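Local coordinates for Lmo0488 protein (PDB 5TED), which is a LysR-family regulator, probably DNA-binding, whose effector-binding domain holds shikimate, the inducer for transcriptional activation of protocatechuate biosynthesis genes, at residues A[7-12]-A[36-41]; A[44-49]-A[58-63]; A[73-78]-A[177-182]. All blocks are in the same frame, centred on the assembly; numbering follows the deposited sequence.

Each of the three contacts contributes to one lobe of the effector-binding domain, and each lends at least one residue to the shikimate pocket. Contacts 1 and 2 have centres about 10 Å apart and meet because strand 4-10 also pairs with strand 57-60; G8 O takes I59 N at 2.9 Å. Contacts 2 and 3, centres about 12 Å apart, join where A182 N reaches A58 O at 2.7 Å and where S61 OG meets R177 NH1 at 2.8 Å. Contacts 1 and 3 lie about 14 Å apart between centres, and are tied by Q77 NE2 to T12 OG1 at 2.9 Å. Contact 1 supplies I10, Y11 and T12, contact 2 S61 and contact 3 R177.

Contact 1. Residues A[7-12]-A[36-41]; sequences LGFIYT and FSFFQG. With SKM ((3R,4S,5R)-3,4,5-trihydroxycyclohex-1-ene-1-carboxylic acid), chain D.
The carbonyl oxygen F39 O is gripped from strand 7-10 by F9 N at 2.9 Å, with the CA-H of G8 as a weaker partner. It also lies over one face of the F9 ring, 3.5 Å above its plane. Because CG of F9 stands between its backbone N and carbonyl carbon (chi1 54°), the ring turns back toward the partner strand. There Q40 runs alongside it, amide and ring planes 49° apart, and NE2 of Q40 comes within 3.2 Å of F9 CZ. That amide is also weakly bonded to F38 O, while OE1 of Q40 is held by backbone N atoms of E136 and E137 of the second subunit. Further along, G41, its backbone in a fully extended form that glycine adopts easily, sets its CA over the Y11 ring, a CH-pi contact 4.0 Å from the centroid. Shikimate O12 lies at that ring's edge, and Y11 OH is bonded to E136 of its own chain. The two parallel strands belong to a beta-alpha-beta unit of the periplasmic-binding-protein-like fold. Its connecting helix 17-26 covers F9 and F38 through V18, whereas strand 57-60 pairs with the other edge of strand 4-10.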
loop_
_atom_site.group_PDB
_atom_site.type_symbol
_atom_site.label_atom_id
_atom_site.label_comp_id
_atom_site.label_asym_id
_atom_site.label_seq_id
_atom_site.Cartn_x
_atom_site.Cartn_y
_atom_site.Cartn_z
ATOM N N LEU A 7 -7.948 -9.479 11.048
ATOM C CA LEU A 7 -6.502 -9.392 11.199
ATOM C C LEU A 7 -6.014 -8.097 10.565
ATOM O O LEU A 7 -6.178 -7.893 9.356
ATOM C CB LEU A 7 -5.850 -10.605 10.547
ATOM C CG LEU A 7 -4.333 -10.636 10.598
ATOM C CD1 LEU A 7 -3.887 -10.837 12.071
ATOM C CD2 LEU A 7 -3.895 -11.776 9.691
ATOM N N GLY A 8 -5.386 -7.244 11.363
ATOM C CA GLY A 8 -4.784 -6.006 10.876
ATOM C C GLY A 8 -3.272 -6.136 10.851
ATOM O O GLY A 8 -2.689 -6.731 11.753
ATOM N N PHE A 9 -2.642 -5.572 9.820
ATOM C CA PHE A 9 -1.199 -5.738 9.705
ATOM C C PHE A 9 -0.542 -4.592 8.944
ATOM O O PHE A 9 -1.174 -3.880 8.154
ATOM C CB PHE A 9 -0.848 -7.085 9.066
ATOM C CG PHE A 9 -1.499 -7.352 7.731
ATOM C CD1 PHE A 9 -0.913 -6.899 6.554
ATOM C CD2 PHE A 9 -2.662 -8.120 7.645
ATOM C CE1 PHE A 9 -1.474 -7.194 5.312
ATOM C CE2 PHE A 9 -3.234 -8.414 6.406
ATOM C CZ PHE A 9 -2.644 -7.954 5.243
ATOM N N ILE A 10 0.759 -4.430 9.207
ATOM C CA ILE A 10 1.548 -3.410 8.529
ATOM C C ILE A 10 1.775 -3.840 7.086
ATOM O O ILE A 10 1.863 -5.035 6.772
ATOM C CB ILE A 10 2.879 -3.168 9.261
ATOM C CG1 ILE A 10 3.669 -4.475 9.375
ATOM C CG2 ILE A 10 2.647 -2.601 10.646
ATOM C CD1 ILE A 10 5.036 -4.312 10.103
ATOM N N TYR A 11 1.872 -2.841 6.202
ATOM C CA TYR A 11 1.785 -3.058 4.763
ATOM C C TYR A 11 2.704 -4.167 4.268
ATOM O O TYR A 11 2.330 -4.948 3.378
ATOM C CB TYR A 11 2.128 -1.769 4.043
ATOM C CG TYR A 11 1.191 -0.629 4.314
ATOM C CD1 TYR A 11 -0.081 -0.605 3.761
ATOM C CD2 TYR A 11 1.590 0.441 5.108
ATOM C CE1 TYR A 11 -0.944 0.466 3.987
ATOM C CE2 TYR A 11 0.734 1.521 5.344
ATOM C CZ TYR A 11 -0.531 1.517 4.777
ATOM O OH TYR A 11 -1.387 2.573 4.978
ATOM N N THR A 12 3.955 -4.186 4.730
ATOM C CA THR A 12 4.856 -5.130 4.074
ATOM C C THR A 12 4.438 -6.576 4.313
ATOM O O THR A 12 4.954 -7.466 3.639
ATOM C CB THR A 12 6.322 -4.941 4.492
ATOM O OG1 THR A 12 6.467 -5.136 5.901
ATOM C CG2 THR A 12 6.847 -3.547 4.079
ATOM N N PHE A 36 -11.799 -14.719 7.312
ATOM C CA PHE A 36 -10.931 -13.604 7.659
ATOM C C PHE A 36 -11.418 -12.326 6.992
ATOM O O PHE A 36 -12.002 -12.354 5.903
ATOM C CB PHE A 36 -9.490 -13.801 7.190
ATOM C CG PHE A 36 -8.710 -14.844 7.927
ATOM C CD1 PHE A 36 -8.825 -16.184 7.597
ATOM C CD2 PHE A 36 -7.796 -14.471 8.903
ATOM C CE1 PHE A 36 -8.069 -17.145 8.257
ATOM C CE2 PHE A 36 -7.032 -15.422 9.557
ATOM C CZ PHE A 36 -7.171 -16.757 9.230
ATOM N N SER A 37 -11.127 -11.199 7.638
ATOM C CA SER A 37 -11.054 -9.903 6.977
ATOM C C SER A 37 -9.685 -9.313 7.278
ATOM O O SER A 37 -9.180 -9.467 8.394
ATOM C CB SER A 37 -12.177 -8.974 7.433
ATOM O OG SER A 37 -13.337 -9.211 6.646
ATOM N N PHE A 38 -9.043 -8.746 6.256
ATOM C CA PHE A 38 -7.660 -8.289 6.338
ATOM C C PHE A 38 -7.588 -6.774 6.218
ATOM O O PHE A 38 -8.093 -6.203 5.245
ATOM C CB PHE A 38 -6.825 -8.927 5.233
ATOM C CG PHE A 38 -6.843 -10.417 5.262
ATOM C CD1 PHE A 38 -6.168 -11.097 6.253
ATOM C CD2 PHE A 38 -7.550 -11.135 4.309
ATOM C CE1 PHE A 38 -6.176 -12.471 6.293
ATOM C CE2 PHE A 38 -7.585 -12.508 4.354
ATOM C CZ PHE A 38 -6.875 -13.182 5.352
ATOM N N PHE A 39 -6.917 -6.136 7.167
ATOM C CA PHE A 39 -6.758 -4.686 7.191
ATOM C C PHE A 39 -5.276 -4.327 7.113
ATOM O O PHE A 39 -4.438 -5.047 7.658
ATOM C CB PHE A 39 -7.406 -4.122 8.452
ATOM C CG PHE A 39 -8.833 -4.553 8.612
ATOM C CD1 PHE A 39 -9.143 -5.775 9.202
ATOM C CD2 PHE A 39 -9.866 -3.765 8.128
ATOM C CE1 PHE A 39 -10.463 -6.191 9.334
ATOM C CE2 PHE A 39 -11.195 -4.179 8.259
ATOM C CZ PHE A 39 -11.489 -5.389 8.862
ATOM N N GLN A 40 -4.953 -3.231 6.405
ATOM C CA GLN A 40 -3.577 -2.788 6.175
ATOM C C GLN A 40 -3.384 -1.378 6.728
ATOM O O GLN A 40 -4.277 -0.533 6.607
ATOM C CB GLN A 40 -3.245 -2.814 4.673
ATOM C CG GLN A 40 -3.257 -4.218 4.038
ATOM C CD GLN A 40 -4.648 -4.762 3.813
ATOM O OE1 GLN A 40 -5.450 -4.169 3.079
ATOM N NE2 GLN A 40 -4.954 -5.905 4.454
ATOM N N GLY A 41 -2.226 -1.117 7.332
ATOM C CA GLY A 41 -1.947 0.228 7.814
ATOM C C GLY A 41 -0.604 0.314 8.516
ATOM O O GLY A 41 0.182 -0.643 8.520
HETATM O O12 SKM D . 5.056 -0.383 5.867
HETATM C C8 SKM D . 5.743 0.785 6.308
HETATM C C6 SKM D . 4.931 1.596 7.061
HETATM O O7 SKM D . 5.627 2.759 7.508
HETATM C C5 SKM D . 4.356 0.869 8.429
HETATM C C4 SKM D . 5.413 0.241 9.229
HETATM C C1 SKM D . 5.199 -0.117 10.707
HETATM O O2 SKM D . 4.267 0.453 11.344
HETATM O O3 SKM D . 5.962 -0.955 11.278
HETATM C C10 SKM D . 6.798 -0.141 8.518
HETATM C C9 SKM D . 7.099 0.320 7.198
HETATM O O11 SKM D . 7.733 -0.692 6.521
#

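Contact 2. Residues A[44-49]-A[58-63]; sequences KSIIPD and AICSYV. With SKM ((3R,4S,5R)-3,4,5-trihydroxycyclohex-1-ene-1-carboxylic acid), chain D.
I46 and I47 turn from helix 43-51 onto the strand at 58-60 and the loop after it, within a beta-alpha-beta crossover of the periplasmic-binding-protein-like fold: the helix carries the chain from strand 35-41 past strand 4-10 to strand 57-60. The short helix and strand segments run nearly opposite ways, 155° between directions, with axes 9.2 Å apart. I46 points toward the strand. Its CG2, anti to the backbone N, meets A58 CB at 3.5 Å, and the small methyl of A58 suits so near an approach. C60 SG lies 4.3 Å from I46 CG2 and is also touched by I47 CD1. I47 starts off to one side, but its branch bends in and slides past V63 in the opposite direction, CG1 to V63 CG2 at 4.2 Å. The same V63 methyl is crossed obliquely by K44, whose chain, bent at two places, lays NZ 3.9 Å away; the short, branched V63 thus presents one methyl to both chains. Further along, T43 OG1 holds S61 N, and R177 shares the S61 hydroxyl, which is turned to the ligand: S61 OG donates to shikimate O3 at 2.5 Å.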
loop_
_atom_site.group_PDB
_atom_site.type_symbol
_atom_site.label_atom_id
_atom_site.label_comp_id
_atom_site.label_asym_id
_atom_site.label_seq_id
_atom_site.Cartn_x
_atom_site.Cartn_y
_atom_site.Cartn_z
ATOM N N LYS A 44 1.010 2.903 14.187
ATOM C CA LYS A 44 0.375 3.833 15.113
ATOM C C LYS A 44 -1.146 3.868 14.926
ATOM O O LYS A 44 -1.880 4.039 15.903
ATOM C CB LYS A 44 1.013 5.215 14.959
ATOM C CG LYS A 44 2.472 5.263 15.483
ATOM C CD LYS A 44 2.570 4.832 16.962
ATOM C CE LYS A 44 3.986 4.977 17.548
ATOM N NZ LYS A 44 4.947 3.870 17.203
ATOM N N SER A 45 -1.644 3.631 13.709
ATOM C CA SER A 45 -3.087 3.479 13.531
ATOM C C SER A 45 -3.582 2.109 13.999
ATOM O O SER A 45 -4.686 2.005 14.545
ATOM C CB SER A 45 -3.459 3.724 12.067
ATOM O OG SER A 45 -3.649 2.514 11.363
ATOM N N ILE A 46 -2.768 1.063 13.826
ATOM C CA ILE A 46 -3.187 -0.306 14.133
ATOM C C ILE A 46 -3.460 -0.479 15.623
ATOM O O ILE A 46 -4.387 -1.199 16.019
ATOM C CB ILE A 46 -2.123 -1.302 13.627
ATOM C CG1 ILE A 46 -2.248 -1.459 12.102
ATOM C CG2 ILE A 46 -2.210 -2.642 14.378
ATOM C CD1 ILE A 46 -1.071 -2.195 11.448
ATOM N N ILE A 47 -2.649 0.153 16.472
ATOM C CA ILE A 47 -2.799 -0.037 17.917
ATOM C C ILE A 47 -4.187 0.357 18.410
ATOM O O ILE A 47 -4.811 -0.440 19.134
ATOM C CB ILE A 47 -1.689 0.720 18.667
ATOM C CG1 ILE A 47 -0.311 0.139 18.349
ATOM C CG2 ILE A 47 -1.980 0.732 20.162
ATOM C CD1 ILE A 47 -0.103 -1.283 18.827
ATOM N N PRO A 48 -4.712 1.553 18.103
ATOM C CA PRO A 48 -6.082 1.878 18.543
ATOM C C PRO A 48 -7.122 0.891 18.044
ATOM O O PRO A 48 -8.111 0.641 18.747
ATOM C CB PRO A 48 -6.317 3.282 17.960
ATOM C CG PRO A 48 -4.964 3.843 17.716
ATOM C CD PRO A 48 -4.060 2.685 17.418
ATOM N N ASP A 49 -6.954 0.352 16.829
ATOM C CA ASP A 49 -7.945 -0.584 16.303
ATOM C C ASP A 49 -7.858 -1.950 16.961
ATOM O O ASP A 49 -8.821 -2.728 16.884
ATOM C CB ASP A 49 -7.812 -0.719 14.789
ATOM C CG ASP A 49 -8.385 0.474 14.054
ATOM O OD1 ASP A 49 -9.147 1.225 14.685
ATOM O OD2 ASP A 49 -8.121 0.641 12.845
ATOM N N ALA A 58 -3.237 -8.381 15.547
ATOM C CA ALA A 58 -2.504 -7.499 14.654
ATOM C C ALA A 58 -1.079 -8.005 14.492
ATOM O O ALA A 58 -0.549 -8.715 15.346
ATOM C CB ALA A 58 -2.494 -6.055 15.161
ATOM N N ILE A 59 -0.481 -7.652 13.362
ATOM C CA ILE A 59 0.926 -7.892 13.092
ATOM C C ILE A 59 1.564 -6.532 12.842
ATOM O O ILE A 59 1.219 -5.857 11.857
ATOM C CB ILE A 59 1.125 -8.818 11.881
ATOM C CG1 ILE A 59 0.441 -10.181 12.133
ATOM C CG2 ILE A 59 2.630 -8.953 11.577
ATOM C CD1 ILE A 59 0.439 -11.129 10.911
ATOM N N CYS A 60 2.485 -6.126 13.718
ATOM C CA CYS A 60 2.981 -4.752 13.642
ATOM C C CYS A 60 4.290 -4.615 14.423
ATOM O O CYS A 60 4.859 -5.599 14.912
ATOM C CB CYS A 60 1.917 -3.766 14.153
ATOM S SG CYS A 60 1.561 -3.949 15.909
ATOM N N SER A 61 4.777 -3.374 14.521
ATOM C CA SER A 61 5.987 -3.060 15.271
ATOM C C SER A 61 5.686 -3.013 16.763
ATOM O O SER A 61 4.563 -2.720 17.190
ATOM C CB SER A 61 6.571 -1.704 14.845
ATOM O OG SER A 61 6.970 -1.713 13.476
ATOM N N TYR A 62 6.706 -3.299 17.560
ATOM C CA TYR A 62 6.601 -3.095 18.998
ATOM C C TYR A 62 6.432 -1.611 19.306
ATOM O O TYR A 62 7.032 -0.754 18.652
ATOM C CB TYR A 62 7.847 -3.642 19.691
ATOM C CG TYR A 62 7.849 -3.465 21.195
ATOM C CD1 TYR A 62 7.053 -4.264 22.008
ATOM C CD2 TYR A 62 8.652 -2.510 21.805
ATOM C CE1 TYR A 62 7.048 -4.113 23.388
ATOM C CE2 TYR A 62 8.657 -2.357 23.193
ATOM C CZ TYR A 62 7.851 -3.161 23.971
ATOM O OH TYR A 62 7.837 -3.016 25.336
ATOM N N VAL A 63 5.628 -1.303 20.322
ATOM C CA VAL A 63 5.411 0.070 20.760
ATOM C C VAL A 63 5.617 0.118 22.264
ATOM O O VAL A 63 4.978 -0.632 23.005
ATOM C CB VAL A 63 4.006 0.590 20.386
ATOM C CG1 VAL A 63 3.814 2.023 20.905
ATOM C CG2 VAL A 63 3.809 0.555 18.897
HETATM O O12 SKM D . 5.056 -0.383 5.867
HETATM C C8 SKM D . 5.743 0.785 6.308
HETATM C C6 SKM D . 4.931 1.596 7.061
HETATM O O7 SKM D . 5.627 2.759 7.508
HETATM C C5 SKM D . 4.356 0.869 8.429
HETATM C C4 SKM D . 5.413 0.241 9.229
HETATM C C1 SKM D . 5.199 -0.117 10.707
HETATM O O2 SKM D . 4.267 0.453 11.344
HETATM O O3 SKM D . 5.962 -0.955 11.278
HETATM C C10 SKM D . 6.798 -0.141 8.518
HETATM C C9 SKM D . 7.099 0.320 7.198
HETATM O O11 SKM D . 7.733 -0.692 6.521
#

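Contact 3. Residues A[73-78]-A[177-182]; sequences PLTKQE and RFIYLA
A classic beta bulge sets L74 and T75 together opposite I179, where strand 69-84 runs antiparallel to strand 177-184 in the mixed sheet of this LysR effector-binding domain. Among the backbone bonds, I179 O accepts from two donors: L74 N at 2.8 Å, in the carbonyl plane, and T75 N at 3.1 Å, tilted from it by 30°. I179 N answers to T75 O, and farther on Q77 N reaches R177 O. Among apolar contacts, T75 lies side by side with I179, its CG2 3.7 Å from I179 CB, two beta-branched side chains packing on one face of the sheet. P73 rests by the Y180 ring, where a proline, lacking an N-H, costs the pairing no donor. Polar side chains join at the pocket end. Q77 reaches out in an extended chain and R177 runs alongside, bent at chi2 (-65°), so that NE donates almost straight to Q77 OE1 at 3.0 Å, the oxygen lying in the guanidinium plane. I179 CG1 lies over one guanidinium face, toward its rim. NH1 goes to S61 and NH2 to shikimate O3, while Q77 NE2 goes to T12. Water 1 bridges the pair, donating to Q77 OE1 at 2.6 Å and accepting from R177 NH2 at 2.8 Å.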
loop_
_atom_site.group_PDB
_atom_site.type_symbol
_atom_site.label_atom_id
_atom_site.label_comp_id
_atom_site.label_asym_id
_atom_site.label_seq_id
_atom_site.Cartn_x
_atom_site.Cartn_y
_atom_site.Cartn_z
ATOM N N PRO A 73 7.119 -12.083 19.479
ATOM C CA PRO A 73 7.885 -12.023 18.227
ATOM C C PRO A 73 7.299 -12.963 17.180
ATOM O O PRO A 73 6.946 -14.104 17.477
ATOM C CB PRO A 73 9.299 -12.447 18.658
ATOM C CG PRO A 73 9.105 -13.219 19.919
ATOM C CD PRO A 73 7.912 -12.612 20.601
ATOM N N LEU A 74 7.159 -12.462 15.951
ATOM C CA LEU A 74 6.599 -13.256 14.859
ATOM C C LEU A 74 7.561 -13.408 13.694
ATOM O O LEU A 74 7.792 -14.535 13.244
ATOM C CB LEU A 74 5.278 -12.645 14.359
ATOM C CG LEU A 74 4.644 -13.371 13.158
ATOM C CD1 LEU A 74 4.172 -14.773 13.523
ATOM C CD2 LEU A 74 3.482 -12.537 12.596
ATOM N N THR A 75 8.153 -12.320 13.204
ATOM C CA THR A 75 9.101 -12.405 12.092
ATOM C C THR A 75 10.080 -11.238 12.212
ATOM O O THR A 75 10.101 -10.528 13.219
ATOM C CB THR A 75 8.352 -12.436 10.753
ATOM O OG1 THR A 75 9.280 -12.623 9.689
ATOM C CG2 THR A 75 7.542 -11.137 10.524
ATOM N N LYS A 76 10.913 -11.047 11.190
ATOM C CA LYS A 76 11.911 -9.983 11.229
ATOM C C LYS A 76 12.188 -9.500 9.815
ATOM O O LYS A 76 11.838 -10.162 8.836
ATOM C CB LYS A 76 13.212 -10.449 11.877
ATOM C CG LYS A 76 13.928 -11.546 11.103
ATOM C CD LYS A 76 15.013 -12.181 11.966
ATOM C CE LYS A 76 15.601 -13.404 11.284
ATOM N NZ LYS A 76 15.978 -13.080 9.876
ATOM N N GLN A 77 12.829 -8.333 9.715
ATOM C CA GLN A 77 13.236 -7.802 8.418
ATOM C C GLN A 77 14.646 -7.251 8.516
ATOM O O GLN A 77 15.149 -6.959 9.605
ATOM C CB GLN A 77 12.282 -6.705 7.927
ATOM C CG GLN A 77 10.887 -7.214 7.668
ATOM C CD GLN A 77 9.918 -6.114 7.339
ATOM O OE1 GLN A 77 9.978 -5.020 7.910
ATOM N NE2 GLN A 77 9.010 -6.394 6.412
ATOM N N GLU A 78 15.277 -7.108 7.356
ATOM C CA GLU A 78 16.589 -6.492 7.244
ATOM C C GLU A 78 16.409 -5.071 6.716
ATOM O O GLU A 78 15.812 -4.874 5.654
ATOM C CB GLU A 78 17.484 -7.308 6.309
ATOM C CG GLU A 78 18.855 -6.695 6.056
ATOM C CD GLU A 78 19.579 -7.322 4.859
ATOM O OE1 GLU A 78 19.043 -8.291 4.263
ATOM O OE2 GLU A 78 20.685 -6.837 4.513
ATOM N N ARG A 177 15.370 -5.703 13.238
ATOM C CA ARG A 177 14.017 -5.185 13.041
ATOM C C ARG A 177 13.087 -6.374 13.253
ATOM O O ARG A 177 13.000 -7.251 12.400
ATOM C CB ARG A 177 13.850 -4.591 11.636
ATOM C CG ARG A 177 12.548 -3.810 11.379
ATOM C CD ARG A 177 11.290 -4.713 11.452
ATOM N NE ARG A 177 10.143 -4.144 10.736
ATOM C CZ ARG A 177 9.227 -3.335 11.272
ATOM N NH1 ARG A 177 9.303 -2.989 12.553
ATOM N NH2 ARG A 177 8.218 -2.889 10.527
ATOM N N PHE A 178 12.419 -6.422 14.400
ATOM C CA PHE A 178 11.467 -7.484 14.690
ATOM C C PHE A 178 10.045 -7.006 14.428
ATOM O O PHE A 178 9.742 -5.814 14.550
ATOM C CB PHE A 178 11.583 -7.959 16.135
ATOM C CG PHE A 178 12.830 -8.736 16.409
ATOM C CD1 PHE A 178 12.972 -10.038 15.955
ATOM C CD2 PHE A 178 13.870 -8.159 17.117
ATOM C CE1 PHE A 178 14.129 -10.746 16.211
ATOM C CE2 PHE A 178 15.025 -8.863 17.375
ATOM C CZ PHE A 178 15.159 -10.154 16.924
ATOM N N ILE A 179 9.185 -7.957 14.070
ATOM C CA ILE A 179 7.758 -7.730 13.862
ATOM C C ILE A 179 6.992 -8.686 14.769
ATOM O O ILE A 179 7.370 -9.857 14.910
ATOM C CB ILE A 179 7.378 -7.937 12.381
ATOM C CG1 ILE A 179 7.981 -6.815 11.524
ATOM C CG2 ILE A 179 5.849 -8.037 12.209
ATOM C CD1 ILE A 179 7.840 -7.038 10.051
ATOM N N TYR A 180 5.908 -8.196 15.367
ATOM C CA TYR A 180 5.245 -8.879 16.467
ATOM C C TYR A 180 3.794 -9.182 16.137
ATOM O O TYR A 180 3.147 -8.456 15.382
ATOM C CB TYR A 180 5.294 -8.032 17.744
ATOM C CG TYR A 180 6.696 -7.807 18.209
ATOM C CD1 TYR A 180 7.495 -6.828 17.618
ATOM C CD2 TYR A 180 7.243 -8.579 19.225
ATOM C CE1 TYR A 180 8.801 -6.616 18.029
ATOM C CE2 TYR A 180 8.561 -8.379 19.640
ATOM C CZ TYR A 180 9.325 -7.396 19.038
ATOM O OH TYR A 180 10.619 -7.190 19.455
ATOM N N LEU A 181 3.304 -10.286 16.690
ATOM C CA LEU A 181 1.883 -10.567 16.731
ATOM C C LEU A 181 1.342 -9.900 17.989
ATOM O O LEU A 181 1.804 -10.190 19.100
ATOM C CB LEU A 181 1.618 -12.077 16.731
ATOM C CG LEU A 181 0.180 -12.572 16.517
ATOM C CD1 LEU A 181 -0.762 -12.048 17.574
ATOM C CD2 LEU A 181 -0.310 -12.180 15.153
ATOM N N ALA A 182 0.424 -8.960 17.813
ATOM C CA ALA A 182 -0.072 -8.152 18.919
ATOM C C ALA A 182 -1.536 -8.480 19.193
ATOM O O ALA A 182 -2.316 -8.707 18.259
ATOM C CB ALA A 182 0.110 -6.657 18.618
HETATM O O HOH W 1 8.090 -3.254 7.799
HETATM O O HOH W 2 16.669 -7.939 11.742
#